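Local coordinates for pyridoxamine 5'-phosphate oxidase family protein (Corynebacterium diphtheriae NCTC 13129, PDB 3CP3) that is of unknown function but, as a member of the pyridoxamine 5'-phosphate oxidase family, may bind a flavin cofactor such as FMN, at residues 69-80 with 92-100. Residues are numbered along the deposited sequence; the frame is centred on the assembly and turned at random.
Sequences FSVNLNSDVLFE and VVLKGNAYV
Asn97 and Ser75 meet at one end of an antiparallel beta hairpin, strands 76-83 and 89-100, of a split-barrel fold, as in FMN-binding relatives. Asn97 CB lies 3.8 Å from Ser75 O, and the turn about CA-CB (chi1 -66°) puts CG anti to the carbonyl carbon, 4.0 Å from Ser75 OG. ND2 then donates nearly straight to Ser75 OG (3.0 Å), which lies close to the amide plane, while OD1 accepts from Arg132. Outside the hairpin pair, that arginine also forms a salt bridge with Asp76 OD1, so it joins both members of the non-hydrogen-bonded pair Asp76-Asn97. Backbone hydrogen bonds run in pairs between Val77 and Gly96 and between Phe79 and Leu94, and Ala98 N reaches Ser75 O (2.7 Å). Leu78 and Lys95 lie side by side on the Asp76-Asn97 face, Leu78 CD2 to Lys95 CG 3.7 Å, against Leu40 of the second subunit; Lys95 NZ forms a salt bridge with Asp39 of that subunit. On the other face Ala98 CB sits between Val77 CG2 (3.9 Å) and the Phe69 ring. Phe69 CG is anti to the backbone N (chi1 -172°), which lays the ring against strand 92-100, where CZ stops 3.5 Å from Ala98 CB and Ala98 O lies at the ring edge.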
loop_
_atom_site.group_PDB
_atom_site.type_symbol
_atom_site.label_atom_id
_atom_site.label_comp_id
_atom_site.label_asym_id
_atom_site.label_seq_id
_atom_site.Cartn_x
_atom_site.Cartn_y
_atom_site.Cartn_z
ATOM N N PHE A 69 10.757 3.082 9.645
ATOM C CA PHE A 69 10.196 4.394 10.046
ATOM C C PHE A 69 11.211 5.134 10.908
ATOM O O PHE A 69 11.462 4.740 12.020
ATOM C CB PHE A 69 8.814 4.295 10.753
ATOM C CG PHE A 69 8.145 5.662 11.004
ATOM C CD1 PHE A 69 7.584 6.386 9.950
ATOM C CD2 PHE A 69 8.127 6.222 12.279
ATOM C CE1 PHE A 69 7.007 7.620 10.148
ATOM C CE2 PHE A 69 7.559 7.454 12.492
ATOM C CZ PHE A 69 6.991 8.157 11.416
ATOM N N SER A 70 11.808 6.169 10.337
ATOM C CA SER A 70 12.930 6.905 10.902
ATOM C C SER A 70 12.458 8.341 11.195
ATOM O O SER A 70 11.542 8.812 10.539
ATOM C CB SER A 70 14.005 6.975 9.838
ATOM O OG SER A 70 15.221 6.467 10.309
ATOM N N VAL A 71 13.093 9.053 12.133
ATOM C CA VAL A 71 12.675 10.439 12.407
ATOM C C VAL A 71 12.835 11.407 11.223
ATOM O O VAL A 71 12.221 12.490 11.219
ATOM C CB VAL A 71 13.267 11.036 13.746
ATOM C CG1 VAL A 71 12.632 10.324 14.970
ATOM C CG2 VAL A 71 14.775 10.981 13.771
ATOM N N ASN A 72 13.646 11.031 10.220
ATOM C CA ASN A 72 13.841 11.905 9.036
ATOM C C ASN A 72 12.790 11.754 7.978
ATOM O O ASN A 72 12.745 12.536 7.045
ATOM C CB ASN A 72 15.241 11.800 8.406
ATOM C CG ASN A 72 15.660 10.358 8.118
ATOM O OD1 ASN A 72 14.966 9.607 7.438
ATOM N ND2 ASN A 72 16.822 9.985 8.631
ATOM N N LEU A 73 11.965 10.720 8.093
ATOM C CA LEU A 73 10.745 10.633 7.281
ATOM C C LEU A 73 9.769 11.699 7.795
ATOM O O LEU A 73 9.775 12.065 8.954
ATOM C CB LEU A 73 10.111 9.255 7.342
ATOM C CG LEU A 73 11.018 8.028 7.049
ATOM C CD1 LEU A 73 10.264 6.745 7.373
ATOM C CD2 LEU A 73 11.418 8.036 5.615
ATOM N N ASN A 74 9.000 12.260 6.902
ATOM C CA ASN A 74 7.972 13.164 7.342
ATOM C C ASN A 74 7.070 12.429 8.385
ATOM O O ASN A 74 6.829 11.234 8.261
ATOM C CB ASN A 74 7.210 13.549 6.108
ATOM C CG ASN A 74 6.506 14.843 6.233
ATOM O OD1 ASN A 74 5.668 15.014 7.094
ATOM N ND2 ASN A 74 6.743 15.726 5.285
ATOM N N SER A 75 6.552 13.144 9.376
ATOM C CA SER A 75 5.570 12.517 10.275
ATOM C C SER A 75 4.249 12.267 9.555
ATOM O O SER A 75 3.429 11.430 9.981
ATOM C CB SER A 75 5.386 13.378 11.555
ATOM O OG SER A 75 4.646 14.572 11.242
ATOM N N ASP A 76 4.061 12.917 8.396
ATOM C CA ASP A 76 2.833 12.798 7.616
ATOM C C ASP A 76 2.878 11.499 6.797
ATOM O O ASP A 76 3.824 11.261 6.011
ATOM C CB ASP A 76 2.703 14.046 6.672
ATOM C CG ASP A 76 1.447 14.031 5.800
ATOM O OD1 ASP A 76 0.335 13.665 6.251
ATOM O OD2 ASP A 76 1.579 14.461 4.631
ATOM N N VAL A 77 1.869 10.656 7.016
ATOM C CA VAL A 77 1.857 9.286 6.484
ATOM C C VAL A 77 0.470 8.946 5.964
ATOM O O VAL A 77 -0.527 9.649 6.262
ATOM C CB VAL A 77 2.245 8.188 7.565
ATOM C CG1 VAL A 77 3.707 8.335 8.023
ATOM C CG2 VAL A 77 1.298 8.183 8.809
ATOM N N LEU A 78 0.381 7.850 5.210
ATOM C CA LEU A 78 -0.892 7.211 5.015
ATOM C C LEU A 78 -0.791 5.846 5.605
ATOM O O LEU A 78 0.305 5.281 5.671
ATOM C CB LEU A 78 -1.163 6.964 3.505
ATOM C CG LEU A 78 -1.105 8.077 2.521
ATOM C CD1 LEU A 78 -1.390 7.456 1.122
ATOM C CD2 LEU A 78 -2.121 9.196 2.903
ATOM N N PHE A 79 -1.921 5.297 5.995
ATOM C CA PHE A 79 -2.004 3.919 6.457
ATOM C C PHE A 79 -3.168 3.257 5.753
ATOM O O PHE A 79 -4.314 3.794 5.745
ATOM C CB PHE A 79 -2.144 3.856 7.998
ATOM C CG PHE A 79 -1.948 2.462 8.561
ATOM C CD1 PHE A 79 -0.676 1.941 8.714
ATOM C CD2 PHE A 79 -3.031 1.653 8.883
ATOM C CE1 PHE A 79 -0.497 0.639 9.207
ATOM C CE2 PHE A 79 -2.847 0.362 9.357
ATOM C CZ PHE A 79 -1.582 -0.132 9.508
ATOM N N GLU A 80 -2.915 2.091 5.164
ATOM C CA GLU A 80 -3.866 1.460 4.314
ATOM C C GLU A 80 -4.067 -0.010 4.665
ATOM O O GLU A 80 -3.117 -0.757 4.956
ATOM C CB GLU A 80 -3.474 1.610 2.799
ATOM C CG GLU A 80 -4.580 1.179 1.808
ATOM C CD GLU A 80 -4.415 -0.243 1.293
ATOM O OE1 GLU A 80 -3.461 -0.961 1.767
ATOM O OE2 GLU A 80 -5.123 -0.580 0.312
ATOM N N VAL A 92 -9.355 0.847 2.902
ATOM C CA VAL A 92 -9.539 1.957 3.813
ATOM C C VAL A 92 -8.147 2.626 3.869
ATOM O O VAL A 92 -7.141 1.905 4.044
ATOM C CB VAL A 92 -9.963 1.481 5.202
ATOM C CG1 VAL A 92 -9.945 2.695 6.258
ATOM C CG2 VAL A 92 -11.422 0.858 5.106
ATOM N N VAL A 93 -8.128 3.943 3.676
ATOM C CA VAL A 93 -6.892 4.758 3.753
ATOM C C VAL A 93 -7.064 5.753 4.891
ATOM O O VAL A 93 -8.036 6.588 4.915
ATOM C CB VAL A 93 -6.646 5.484 2.433
ATOM C CG1 VAL A 93 -5.386 6.508 2.505
ATOM C CG2 VAL A 93 -6.481 4.511 1.329
ATOM N N LEU A 94 -6.120 5.722 5.814
ATOM C CA LEU A 94 -6.057 6.757 6.817
ATOM C C LEU A 94 -4.976 7.779 6.447
ATOM O O LEU A 94 -3.865 7.393 6.012
ATOM C CB LEU A 94 -5.787 6.126 8.193
ATOM C CG LEU A 94 -6.609 4.933 8.612
ATOM C CD1 LEU A 94 -6.132 4.559 10.016
ATOM C CD2 LEU A 94 -8.135 5.324 8.615
ATOM N N LYS A 95 -5.292 9.077 6.565
ATOM C CA LYS A 95 -4.254 10.098 6.552
ATOM C C LYS A 95 -3.927 10.482 7.982
ATOM O O LYS A 95 -4.843 10.696 8.773
ATOM C CB LYS A 95 -4.725 11.344 5.850
ATOM C CG LYS A 95 -4.908 11.172 4.345
ATOM C CD LYS A 95 -4.891 12.558 3.692
ATOM C CE LYS A 95 -5.439 12.543 2.254
ATOM N NZ LYS A 95 -4.631 11.670 1.333
ATOM N N GLY A 96 -2.633 10.603 8.314
ATOM C CA GLY A 96 -2.307 11.043 9.646
ATOM C C GLY A 96 -0.865 11.403 9.872
ATOM O O GLY A 96 -0.120 11.638 8.909
ATOM N N ASN A 97 -0.517 11.538 11.148
ATOM C CA ASN A 97 0.850 11.840 11.557
ATOM C C ASN A 97 1.347 10.783 12.499
ATOM O O ASN A 97 0.629 10.429 13.477
ATOM C CB ASN A 97 0.971 13.220 12.177
ATOM C CG ASN A 97 0.683 14.328 11.157
ATOM O OD1 ASN A 97 -0.462 14.635 10.917
ATOM N ND2 ASN A 97 1.725 14.916 10.553
ATOM N N ALA A 98 2.538 10.252 12.187
ATOM C CA ALA A 98 3.070 9.110 12.943
ATOM C C ALA A 98 4.227 9.597 13.840
ATOM O O ALA A 98 5.122 10.347 13.368
ATOM C CB ALA A 98 3.562 8.019 12.005
ATOM N N TYR A 99 4.218 9.174 15.108
ATOM C CA TYR A 99 5.282 9.515 16.043
ATOM C C TYR A 99 5.655 8.304 16.878
ATOM O O TYR A 99 4.765 7.556 17.276
ATOM C CB TYR A 99 4.862 10.626 17.041
ATOM C CG TYR A 99 4.075 11.758 16.403
ATOM C CD1 TYR A 99 4.720 12.797 15.684
ATOM C CD2 TYR A 99 2.681 11.785 16.500
ATOM C CE1 TYR A 99 3.974 13.818 15.091
ATOM C CE2 TYR A 99 1.928 12.817 15.908
ATOM C CZ TYR A 99 2.586 13.832 15.240
ATOM O OH TYR A 99 1.823 14.813 14.676
ATOM N N VAL A 100 6.951 8.138 17.154
ATOM C CA VAL A 100 7.402 7.174 18.190
ATOM C C VAL A 100 6.779 7.554 19.542
ATOM O O VAL A 100 6.706 8.726 19.847
ATOM C CB VAL A 100 8.933 7.117 18.273
ATOM C CG1 VAL A 100 9.355 6.137 19.325
ATOM C CG2 VAL A 100 9.516 6.694 16.941
#